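Local coordinates for protein 2-oxo-1,2-dihydroquinoline 8-monooxygenase, oxygenase component (Pseudomonas putida, PDB 1Z02) that probably catalyses the 8-hydroxylation of 2-oxo-1,2-dihydroquinoline, using a Rieske [2Fe-2S] cluster and a mononuclear iron, at residues A[31-34]-A[39-42]; A[60-65]-A[413-418]; A[139-144]-A[148-153]. All coordinates share one frame; numbering follows the deposited sequence.

In the fold
The three contacts touch one another at their margins. The centre of contact 2 is about 17 Å from those of contacts 1 and 3, which are about 19 Å apart. Contact 1 comes first along the chain. Its loop leads into strand 43-49, which pairs with strand 147-152 of contact 3; Asn42 N lies 2.7 Å from Val152 O, a probable hydrogen bond. Segment 60-65 follows, then the hairpin of contact 3, and segment 413-418 closes contact 2. Val152 touches Ile63 and Cys64 of contact 2, and Cys64 touches Phe40 of contact 1. Contacts 1 and 3 are local; contact 2 alone joins distant parts, strand 58-63 and the loop between helices 392-404 and 423-430.

Contact 1: A[31-34]-A[39-42]; sequences QPYK and GFIN
Tyr33 OH, on the ring that meets Phe40, is held by a hydrogen bond from Trp397 NE1 and has a weak second bond with Glu214 OE1. Tyr33 belongs to the short helix 31-34. Phe40 belongs to the loop that leads from this helix into strand 43-49. The contact is therefore a local helix-to-loop packing, just before the chain enters strand 43-49. It is mainly apolar. Phe40 CZ lies 4.1 Å from Tyr33 CD2. The tyrosine carbon sits at the edge of the Phe40 ring, near its plane, while CZ approaches the Tyr33 ring obliquely. The two side chains cross at about a right angle. This is the single close pair between them, so the overlap is small. The backbones stay well apart, with Tyr33 CA 8.7 Å from Phe40 CA. The side chains cover this distance. Tyr33 sends CG anti to its own amide N (chi1 -174°), and Phe40 sends CG anti to its carbonyl carbon (chi1 -71°), which brings the end of its ring closer to the helix than its CB direction suggests. Helix 392-404 covers the pair: the side chains of Tyr33 and Phe40 both touch Ala401, and the ring of Trp397 stands nearly perpendicular to that of Tyr33. Both rings are buried. The bond from Trp397 NE1, with the weak one to Glu214, probably holds the hydroxyl in place, while the ring flank of Tyr33 packs against Phe40. The Phe40 ring also approaches the helix backbone obliquely, with CE2 4.4 Å from Pro32 O.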
ATOM      1  N   GLN A  31      25.387  -3.963  16.988  1.00 11.16           N
ATOM      2  CA  GLN A  31      24.773  -4.757  15.932  1.00  9.59           C
ATOM      3  C   GLN A  31      23.407  -5.273  16.393  1.00  8.24           C
ATOM      4  O   GLN A  31      22.454  -5.271  15.618  1.00  7.10           O
ATOM      5  CB  GLN A  31      25.669  -5.943  15.549  1.00  9.09           C
ATOM      6  CG  GLN A  31      25.152  -6.757  14.349  1.00 10.08           C
ATOM      7  CD  GLN A  31      24.970  -5.916  13.094  1.00 12.40           C
ATOM      8  OE1 GLN A  31      25.899  -5.242  12.651  1.00 14.80           O
ATOM      9  NE2 GLN A  31      23.773  -5.954  12.512  1.00 11.76           N
ATOM     10  N   PRO A  32      23.289  -5.722  17.658  1.00  8.34           N
ATOM     11  CA  PRO A  32      21.996  -6.218  18.144  1.00  8.88           C
ATOM     12  C   PRO A  32      20.891  -5.153  18.050  1.00 11.72           C
ATOM     13  O   PRO A  32      19.723  -5.471  17.801  1.00 12.38           O
ATOM     14  CB  PRO A  32      22.297  -6.608  19.589  1.00 11.85           C
ATOM     15  CG  PRO A  32      23.717  -7.066  19.512  1.00  8.28           C
ATOM     16  CD  PRO A  32      24.347  -5.989  18.649  1.00  9.69           C
ATOM     17  N   TYR A  33      21.274  -3.892  18.251  1.00 10.51           N
ATOM     18  CA  TYR A  33      20.346  -2.763  18.180  1.00 10.07           C
ATOM     19  C   TYR A  33      19.927  -2.534  16.725  1.00  8.87           C
ATOM     20  O   TYR A  33      18.786  -2.175  16.449  1.00  9.33           O
ATOM     21  CB  TYR A  33      21.016  -1.506  18.750  1.00  8.63           C
ATOM     22  CG  TYR A  33      20.124  -0.281  18.867  1.00  9.05           C
ATOM     23  CD1 TYR A  33      19.975   0.603  17.803  1.00  8.94           C
ATOM     24  CD2 TYR A  33      19.463   0.012  20.060  1.00 10.25           C
ATOM     25  CE1 TYR A  33      19.194   1.760  17.927  1.00 10.79           C
ATOM     26  CE2 TYR A  33      18.675   1.165  20.194  1.00  9.92           C
ATOM     27  CZ  TYR A  33      18.550   2.035  19.126  1.00  9.31           C
ATOM     28  OH  TYR A  33      17.813   3.193  19.260  1.00  9.05           O
ATOM     29  N   LYS A  34      20.858  -2.732  15.796  1.00  9.18           N
ATOM     30  CA  LYS A  34      20.554  -2.572  14.379  1.00  9.52           C
ATOM     31  C   LYS A  34      19.583  -3.668  13.958  1.00 10.77           C
ATOM     32  O   LYS A  34      18.796  -3.498  13.017  1.00 11.38           O
ATOM     33  CB  LYS A  34      21.816  -2.699  13.534  1.00 11.42           C
ATOM     34  CG  LYS A  34      22.845  -1.604  13.701  1.00 10.40           C
ATOM     35  CD  LYS A  34      23.923  -1.779  12.642  1.00 11.46           C
ATOM     36  CE  LYS A  34      24.939  -0.650  12.655  1.00  8.71           C
ATOM     37  NZ  LYS A  34      25.817  -0.727  11.440  1.00 11.86           N
ATOM     38  N   GLY A  39      11.691  -4.483  17.843  1.00  5.58           N
ATOM     39  CA  GLY A  39      11.744  -4.201  19.269  1.00  6.30           C
ATOM     40  C   GLY A  39      12.414  -5.255  20.137  1.00  6.91           C
ATOM     41  O   GLY A  39      12.695  -6.372  19.691  1.00  7.10           O
ATOM     42  N   PHE A  40      12.677  -4.883  21.389  1.00  6.51           N
ATOM     43  CA  PHE A  40      13.294  -5.788  22.356  1.00  7.28           C
ATOM     44  C   PHE A  40      12.156  -6.497  23.078  1.00  7.24           C
ATOM     45  O   PHE A  40      11.296  -5.851  23.682  1.00  7.93           O
ATOM     46  CB  PHE A  40      14.158  -5.000  23.347  1.00  7.96           C
ATOM     47  CG  PHE A  40      15.419  -4.435  22.740  1.00  7.11           C
ATOM     48  CD1 PHE A  40      15.723  -3.086  22.861  1.00  5.92           C
ATOM     49  CD2 PHE A  40      16.308  -5.258  22.046  1.00  8.68           C
ATOM     50  CE1 PHE A  40      16.886  -2.563  22.308  1.00  6.19           C
ATOM     51  CE2 PHE A  40      17.480  -4.734  21.488  1.00  9.68           C
ATOM     52  CZ  PHE A  40      17.766  -3.387  21.619  1.00  5.40           C
ATOM     53  N   ILE A  41      12.133  -7.823  22.999  1.00  7.90           N
ATOM     54  CA  ILE A  41      11.073  -8.583  23.634  1.00  8.40           C
ATOM     55  C   ILE A  41      11.522  -9.052  25.015  1.00  9.59           C
ATOM     56  O   ILE A  41      12.713  -9.019  25.325  1.00 11.49           O
ATOM     57  CB  ILE A  41      10.662  -9.778  22.736  1.00 11.14           C
ATOM     58  CG1 ILE A  41       9.277 -10.285  23.144  1.00 11.93           C
ATOM     59  CG2 ILE A  41      11.706 -10.877  22.809  1.00  9.55           C
ATOM     60  CD1 ILE A  41       8.668 -11.252  22.151  1.00 14.80           C
ATOM     61  N   ASN A  42      10.567  -9.482  25.833  1.00 10.49           N
ATOM     62  CA  ASN A  42      10.828  -9.924  27.197  1.00 11.33           C
ATOM     63  C   ASN A  42      11.147  -8.695  28.043  1.00 12.15           C
ATOM     64  O   ASN A  42      12.124  -8.682  28.796  1.00 13.00           O
ATOM     65  CB  ASN A  42      11.998 -10.913  27.238  1.00 11.89           C
ATOM     66  CG  ASN A  42      11.698 -12.194  26.490  1.00 11.58           C
ATOM     67  OD1 ASN A  42      12.598 -12.849  25.975  1.00 15.13           O
ATOM     68  ND2 ASN A  42      10.430 -12.563  26.439  1.00  7.95           N
TER

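Contact 2: A[60-65]-A[413-418]; sequences GIQICG and RGVAGA
Gln62 reaches the turn at Ala416 as a fully extended chain, with chi1 at -167° and chi2 at 178°. Val415 has chi1 at -63°, which sets CG2 between its own N and carbonyl carbon and directs this methyl at Gly65, with CG2 3.8 Å from Gly65 O. The contact joins the end of strand 58-63, in the Rieske domain, to a type II beta turn from Val415 to Ala418. The turn is closed by Ala418 N bonding to Val415 O at 3.1 Å. Gly417 takes its third position with positive phi. The Gln62 amide comes up to the turn, with CD 3.7 Å from Ala416 O. Its rotation is doubtful as modelled; turned over, it may form a hydrogen bond to that carbonyl. Shortening Gln62 to an alanine would probably leave Ala416 O without its amide neighbour and open a gap beside the turn. In a second subunit, Asp378 OD1 accepts a hydrogen bond from Gly414 N, and Asn374 packs on Ala416. The Val415 side chain is about 13 Å from the bound [2Fe-2S] cluster, outside its ligand pocket. Across this small 110 Å² interface, a polar amide faces the Ala416 carbonyl, and the Val415 CG2 methyl faces that of Gly65.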
ATOM      1  N   GLY A  60      -7.938  -5.045  22.459  1.00  8.72           N
ATOM      2  CA  GLY A  60      -6.787  -5.640  21.805  1.00  8.35           C
ATOM      3  C   GLY A  60      -5.776  -4.590  21.375  1.00  7.49           C
ATOM      4  O   GLY A  60      -6.154  -3.494  20.942  1.00 10.82           O
ATOM      5  N   ILE A  61      -4.492  -4.919  21.509  1.00  6.95           N
ATOM      6  CA  ILE A  61      -3.386  -4.040  21.124  1.00  6.47           C
ATOM      7  C   ILE A  61      -2.305  -4.891  20.460  1.00  6.10           C
ATOM      8  O   ILE A  61      -2.485  -6.097  20.249  1.00  4.59           O
ATOM      9  CB  ILE A  61      -2.756  -3.331  22.358  1.00  7.19           C
ATOM     10  CG1 ILE A  61      -2.213  -4.371  23.340  1.00  8.73           C
ATOM     11  CG2 ILE A  61      -3.785  -2.462  23.038  1.00 11.23           C
ATOM     12  CD1 ILE A  61      -1.627  -3.769  24.607  1.00  8.80           C
ATOM     13  N   GLN A  62      -1.187  -4.264  20.118  1.00  5.31           N
ATOM     14  CA  GLN A  62      -0.073  -4.986  19.511  1.00  6.58           C
ATOM     15  C   GLN A  62       1.230  -4.319  19.934  1.00  6.30           C
ATOM     16  O   GLN A  62       1.405  -3.111  19.757  1.00  6.87           O
ATOM     17  CB  GLN A  62      -0.182  -4.998  17.972  1.00  6.65           C
ATOM     18  CG  GLN A  62       0.769  -6.008  17.327  1.00 11.91           C
ATOM     19  CD  GLN A  62       0.667  -6.082  15.813  1.00 14.84           C
ATOM     20  OE1 GLN A  62       1.148  -7.034  15.208  1.00 19.31           O
ATOM     21  NE2 GLN A  62       0.063  -5.077  15.195  1.00 17.53           N
ATOM     22  N   ILE A  63       2.134  -5.117  20.501  1.00  6.58           N
ATOM     23  CA  ILE A  63       3.430  -4.640  20.971  1.00  7.05           C
ATOM     24  C   ILE A  63       4.523  -5.619  20.545  1.00  6.83           C
ATOM     25  O   ILE A  63       4.385  -6.830  20.723  1.00  7.20           O
ATOM     26  CB  ILE A  63       3.451  -4.495  22.516  1.00  7.09           C
ATOM     27  CG1 ILE A  63       2.425  -3.442  22.956  1.00  7.95           C
ATOM     28  CG2 ILE A  63       4.857  -4.091  22.975  1.00  5.59           C
ATOM     29  CD1 ILE A  63       2.246  -3.358  24.465  1.00  8.50           C
ATOM     30  N   CYS A  64       5.612  -5.094  19.991  1.00  6.25           N
ATOM     31  CA  CYS A  64       6.706  -5.927  19.493  1.00  7.15           C
ATOM     32  C   CYS A  64       6.193  -6.970  18.506  1.00  6.95           C
ATOM     33  O   CYS A  64       6.706  -8.088  18.452  1.00  7.69           O
ATOM     34  CB  CYS A  64       7.445  -6.623  20.637  1.00  6.10           C
ATOM     35  SG  CYS A  64       8.486  -5.495  21.631  1.00 12.32           S
ATOM     36  N   GLY A  65       5.176  -6.592  17.734  1.00  8.23           N
ATOM     37  CA  GLY A  65       4.597  -7.496  16.756  1.00  7.15           C
ATOM     38  C   GLY A  65       3.658  -8.545  17.348  1.00  7.26           C
ATOM     39  O   GLY A  65       3.003  -9.287  16.614  1.00  8.55           O
ATOM     40  N   ARG A 413       4.408 -13.254  12.297  1.00  8.32           N
ATOM     41  CA  ARG A 413       4.054 -14.296  11.331  1.00 12.13           C
ATOM     42  C   ARG A 413       2.613 -14.757  11.569  1.00 10.99           C
ATOM     43  O   ARG A 413       2.279 -15.250  12.646  1.00  9.58           O
ATOM     44  CB  ARG A 413       5.002 -15.490  11.450  1.00 17.23           C
ATOM     45  CG  ARG A 413       6.473 -15.138  11.284  1.00 25.33           C
ATOM     46  CD  ARG A 413       6.781 -14.580   9.891  1.00 34.46           C
ATOM     47  NE  ARG A 413       8.201 -14.250   9.743  1.00 40.82           N
ATOM     48  CZ  ARG A 413       8.730 -13.647   8.681  1.00 43.24           C
ATOM     49  NH1 ARG A 413      10.031 -13.384   8.639  1.00 44.25           N
ATOM     50  NH2 ARG A 413       7.959 -13.311   7.656  1.00 44.55           N
ATOM     51  N   GLY A 414       1.752 -14.586  10.571  1.00  9.94           N
ATOM     52  CA  GLY A 414       0.367 -14.995  10.733  1.00 10.76           C
ATOM     53  C   GLY A 414      -0.431 -14.075  11.638  1.00  9.68           C
ATOM     54  O   GLY A 414      -1.398 -14.503  12.271  1.00  9.28           O
ATOM     55  N   VAL A 415      -0.016 -12.816  11.708  1.00  7.90           N
ATOM     56  CA  VAL A 415      -0.681 -11.801  12.521  1.00  9.50           C
ATOM     57  C   VAL A 415      -0.689 -10.484  11.735  1.00  8.49           C
ATOM     58  O   VAL A 415      -0.055 -10.378  10.681  1.00 10.32           O
ATOM     59  CB  VAL A 415       0.058 -11.576  13.868  1.00  8.00           C
ATOM     60  CG1 VAL A 415       0.039 -12.853  14.700  1.00  9.32           C
ATOM     61  CG2 VAL A 415       1.499 -11.154  13.604  1.00  9.46           C
ATOM     62  N   ALA A 416      -1.413  -9.489  12.234  1.00  7.69           N
ATOM     63  CA  ALA A 416      -1.472  -8.200  11.558  1.00  8.09           C
ATOM     64  C   ALA A 416      -0.064  -7.623  11.506  1.00  6.48           C
ATOM     65  O   ALA A 416       0.690  -7.754  12.465  1.00  8.07           O
ATOM     66  CB  ALA A 416      -2.403  -7.248  12.313  1.00  8.14           C
ATOM     67  N   GLY A 417       0.289  -6.989  10.388  1.00  7.25           N
ATOM     68  CA  GLY A 417       1.613  -6.407  10.260  1.00  6.67           C
ATOM     69  C   GLY A 417       2.656  -7.366   9.716  1.00  8.38           C
ATOM     70  O   GLY A 417       3.747  -6.946   9.341  1.00  9.74           O
ATOM     71  N   ALA A 418       2.340  -8.657   9.688  1.00  8.78           N
ATOM     72  CA  ALA A 418       3.269  -9.659   9.161  1.00  8.99           C
ATOM     73  C   ALA A 418       3.488  -9.373   7.676  1.00  8.87           C
ATOM     74  O   ALA A 418       4.583  -9.566   7.147  1.00 11.23           O
ATOM     75  CB  ALA A 418       2.694 -11.047   9.346  1.00  8.30           C
TER

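Contact 3: A[139-144]-A[148-153]; sequences YPVHEV and IFVFVR
Three backbone hydrogen bonds join Pro140 and His142 to Phe151 and Phe149 in this antiparallel beta hairpin, whose strand segments lie at 162°. Phe151 N donates to Pro140 O at 2.8 Å. His142 and Phe149 form a hydrogen-bonded pair that exchanges two bonds, and Phe149 N reaches His142 O from above the carbonyl plane. Val141 with Val150 and Glu143 with Ile148 are non-hydrogen-bonded pairs. CA-H...O contacts supplement the bonds: Val150 CA is 3.4 Å from Pro140 O.

Apolar contacts come next. Tyr139 CB meets Val150 CG1 at 3.5 Å, and Val141 CG1 meets Ile148 CG2 at 3.9 Å. Phe149, on the face that carries His142, has Val144 CG1 at the edge of its ring. Apart from these pairs, the aliphatic part of Glu143 packs on Ile148, with Glu143 CG 3.7 Å from Ile148 CG1, while the carboxylate OE1 is held by Arg72 and Thr50.

Flat groups make the third set. Phe151 O and Arg153 O both lie at the edge of the Tyr139 ring. Tyr139 OH donates to a water, which in turn donates to Arg153 O at 2.6 Å. Arg153 has chi1 at 55° and is then extended to NE, which carries its guanidinium over Pro140 so that Pro140 CD lies over one face of the guanidinium. Its NH2 forms a salt bridge with Asp159, and NH1 bonds to Thr138 O.

Strand 147-152 is the middle strand of its sheet, between 141-144 and 43-49. Ile148 packs on strands 66-73 and 76-81, while Trp44 of strand 43-49 touches His142 and Phe149.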
ATOM      1  N   TYR A 139       0.484 -12.967  29.409  1.00 12.78           N
ATOM      2  CA  TYR A 139       1.437 -11.883  29.606  1.00 12.54           C
ATOM      3  C   TYR A 139       1.219 -11.248  30.975  1.00 13.40           C
ATOM      4  O   TYR A 139       0.133 -10.752  31.280  1.00 12.95           O
ATOM      5  CB  TYR A 139       1.292 -10.840  28.499  1.00 13.13           C
ATOM      6  CG  TYR A 139       1.483 -11.436  27.127  1.00 12.78           C
ATOM      7  CD1 TYR A 139       0.393 -11.832  26.360  1.00 13.18           C
ATOM      8  CD2 TYR A 139       2.761 -11.689  26.635  1.00 11.15           C
ATOM      9  CE1 TYR A 139       0.573 -12.472  25.140  1.00 12.39           C
ATOM     10  CE2 TYR A 139       2.950 -12.332  25.418  1.00  9.41           C
ATOM     11  CZ  TYR A 139       1.850 -12.719  24.679  1.00 11.06           C
ATOM     12  OH  TYR A 139       2.036 -13.358  23.476  1.00 10.42           O
ATOM     13  N   PRO A 140       2.257 -11.264  31.826  1.00 13.44           N
ATOM     14  CA  PRO A 140       2.143 -10.684  33.165  1.00 12.90           C
ATOM     15  C   PRO A 140       1.706  -9.231  33.116  1.00 13.74           C
ATOM     16  O   PRO A 140       2.211  -8.461  32.305  1.00 13.56           O
ATOM     17  CB  PRO A 140       3.555 -10.829  33.729  1.00 13.00           C
ATOM     18  CG  PRO A 140       4.071 -12.048  33.061  1.00 12.05           C
ATOM     19  CD  PRO A 140       3.584 -11.878  31.630  1.00 11.59           C
ATOM     20  N   VAL A 141       0.774  -8.863  33.987  1.00 13.13           N
ATOM     21  CA  VAL A 141       0.285  -7.498  34.042  1.00 14.28           C
ATOM     22  C   VAL A 141       0.580  -6.864  35.385  1.00 15.55           C
ATOM     23  O   VAL A 141       0.465  -7.503  36.431  1.00 16.19           O
ATOM     24  CB  VAL A 141      -1.243  -7.437  33.832  1.00 14.15           C
ATOM     25  CG1 VAL A 141      -1.746  -6.013  34.019  1.00 12.10           C
ATOM     26  CG2 VAL A 141      -1.598  -7.943  32.439  1.00 14.21           C
ATOM     27  N   HIS A 142       0.958  -5.594  35.342  1.00 14.73           N
ATOM     28  CA  HIS A 142       1.224  -4.838  36.547  1.00 14.02           C
ATOM     29  C   HIS A 142       0.601  -3.455  36.375  1.00 12.14           C
ATOM     30  O   HIS A 142       1.151  -2.592  35.687  1.00 11.87           O
ATOM     31  CB  HIS A 142       2.725  -4.722  36.795  1.00 14.14           C
ATOM     32  CG  HIS A 142       3.061  -4.059  38.093  1.00 16.62           C
ATOM     33  ND1 HIS A 142       4.229  -4.292  38.772  1.00 14.52           N
ATOM     34  CD2 HIS A 142       2.384  -3.162  38.838  1.00 16.62           C
ATOM     35  CE1 HIS A 142       4.257  -3.571  39.878  1.00 16.84           C
ATOM     36  NE2 HIS A 142       3.146  -2.873  39.940  1.00 14.47           N
ATOM     37  N   GLU A 143      -0.553  -3.259  37.001  1.00 12.68           N
ATOM     38  CA  GLU A 143      -1.272  -1.992  36.934  1.00 13.35           C
ATOM     39  C   GLU A 143      -0.956  -1.154  38.173  1.00 14.03           C
ATOM     40  O   GLU A 143      -0.990  -1.660  39.298  1.00 14.12           O
ATOM     41  CB  GLU A 143      -2.779  -2.256  36.856  1.00 13.97           C
ATOM     42  CG  GLU A 143      -3.631  -1.000  36.678  1.00 13.88           C
ATOM     43  CD  GLU A 143      -5.095  -1.319  36.543  1.00 12.78           C
ATOM     44  OE1 GLU A 143      -5.871  -0.433  36.140  1.00 14.01           O
ATOM     45  OE2 GLU A 143      -5.472  -2.464  36.844  1.00 16.60           O
ATOM     46  N   VAL A 144      -0.660   0.125  37.965  1.00 12.34           N
ATOM     47  CA  VAL A 144      -0.325   1.011  39.070  1.00 15.63           C
ATOM     48  C   VAL A 144      -0.563   2.484  38.719  1.00 16.55           C
ATOM     49  O   VAL A 144      -0.162   2.956  37.653  1.00 15.09           O
ATOM     50  CB  VAL A 144       1.157   0.819  39.495  1.00 17.36           C
ATOM     51  CG1 VAL A 144       2.085   1.251  38.366  1.00 19.18           C
ATOM     52  CG2 VAL A 144       1.456   1.614  40.754  1.00 18.80           C
ATOM     53  N   ILE A 148      -1.381   0.675  33.053  1.00 12.75           N
ATOM     54  CA  ILE A 148      -1.438  -0.777  32.937  1.00 12.41           C
ATOM     55  C   ILE A 148      -0.218  -1.247  32.140  1.00 12.22           C
ATOM     56  O   ILE A 148      -0.162  -1.058  30.921  1.00 12.51           O
ATOM     57  CB  ILE A 148      -2.711  -1.257  32.194  1.00 12.77           C
ATOM     58  CG1 ILE A 148      -3.961  -0.917  33.012  1.00 11.38           C
ATOM     59  CG2 ILE A 148      -2.646  -2.773  31.971  1.00 12.17           C
ATOM     60  CD1 ILE A 148      -5.256  -1.357  32.370  1.00 15.78           C
ATOM     61  N   PHE A 149       0.759  -1.841  32.821  1.00  9.66           N
ATOM     62  CA  PHE A 149       1.958  -2.341  32.147  1.00  9.71           C
ATOM     63  C   PHE A 149       1.827  -3.834  31.872  1.00 10.77           C
ATOM     64  O   PHE A 149       1.243  -4.575  32.664  1.00 12.61           O
ATOM     65  CB  PHE A 149       3.222  -2.106  32.989  1.00  9.67           C
ATOM     66  CG  PHE A 149       3.537  -0.656  33.230  1.00 11.90           C
ATOM     67  CD1 PHE A 149       2.970   0.031  34.305  1.00 12.66           C
ATOM     68  CD2 PHE A 149       4.400   0.028  32.379  1.00  9.16           C
ATOM     69  CE1 PHE A 149       3.265   1.384  34.525  1.00 11.24           C
ATOM     70  CE2 PHE A 149       4.700   1.366  32.585  1.00 11.38           C
ATOM     71  CZ  PHE A 149       4.131   2.051  33.663  1.00 13.09           C
ATOM     72  N   VAL A 150       2.359  -4.269  30.736  1.00 10.60           N
ATOM     73  CA  VAL A 150       2.308  -5.675  30.361  1.00 11.32           C
ATOM     74  C   VAL A 150       3.714  -6.130  30.031  1.00 10.95           C
ATOM     75  O   VAL A 150       4.492  -5.379  29.441  1.00  9.35           O
ATOM     76  CB  VAL A 150       1.404  -5.910  29.119  1.00 12.68           C
ATOM     77  CG1 VAL A 150       1.403  -7.373  28.742  1.00 14.30           C
ATOM     78  CG2 VAL A 150      -0.012  -5.464  29.413  1.00 13.57           C
ATOM     79  N   PHE A 151       4.049  -7.349  30.438  1.00 11.72           N
ATOM     80  CA  PHE A 151       5.366  -7.907  30.161  1.00 10.92           C
ATOM     81  C   PHE A 151       5.240  -8.697  28.858  1.00  9.59           C
ATOM     82  O   PHE A 151       4.784  -9.852  28.862  1.00  9.78           O
ATOM     83  CB  PHE A 151       5.806  -8.844  31.291  1.00 11.29           C
ATOM     84  CG  PHE A 151       7.217  -9.338  31.153  1.00 12.16           C
ATOM     85  CD1 PHE A 151       8.292  -8.475  31.335  1.00 10.35           C
ATOM     86  CD2 PHE A 151       7.474 -10.662  30.809  1.00 11.46           C
ATOM     87  CE1 PHE A 151       9.603  -8.920  31.174  1.00 10.14           C
ATOM     88  CE2 PHE A 151       8.788 -11.118  30.644  1.00  9.77           C
ATOM     89  CZ  PHE A 151       9.851 -10.242  30.826  1.00 10.08           C
ATOM     90  N   VAL A 152       5.632  -8.067  27.752  1.00  8.65           N
ATOM     91  CA  VAL A 152       5.560  -8.697  26.437  1.00  9.37           C
ATOM     92  C   VAL A 152       6.739  -9.650  26.288  1.00 10.36           C
ATOM     93  O   VAL A 152       7.893  -9.226  26.191  1.00 12.55           O
ATOM     94  CB  VAL A 152       5.593  -7.633  25.319  1.00  9.06           C
ATOM     95  CG1 VAL A 152       5.288  -8.282  23.959  1.00  6.98           C
ATOM     96  CG2 VAL A 152       4.582  -6.538  25.632  1.00  8.93           C
ATOM     97  N   ARG A 153       6.442 -10.946  26.263  1.00 11.47           N
ATOM     98  CA  ARG A 153       7.480 -11.966  26.185  1.00 11.51           C
ATOM     99  C   ARG A 153       7.281 -12.987  25.077  1.00 11.72           C
ATOM    100  O   ARG A 153       6.196 -13.100  24.502  1.00 11.85           O
ATOM    101  CB  ARG A 153       7.550 -12.708  27.525  1.00 11.64           C
ATOM    102  CG  ARG A 153       6.207 -13.296  27.930  1.00 13.66           C
ATOM    103  CD  ARG A 153       6.314 -14.269  29.080  1.00 14.54           C
ATOM    104  NE  ARG A 153       5.000 -14.758  29.496  1.00 13.39           N
ATOM    105  CZ  ARG A 153       4.805 -15.587  30.517  1.00 15.46           C
ATOM    106  NH1 ARG A 153       3.578 -15.981  30.831  1.00 13.03           N
ATOM    107  NH2 ARG A 153       5.843 -16.025  31.224  1.00 14.22           N
TER
HETATM  108  O   HOH W   1       4.669 -14.188  22.736  1.00 10.72           O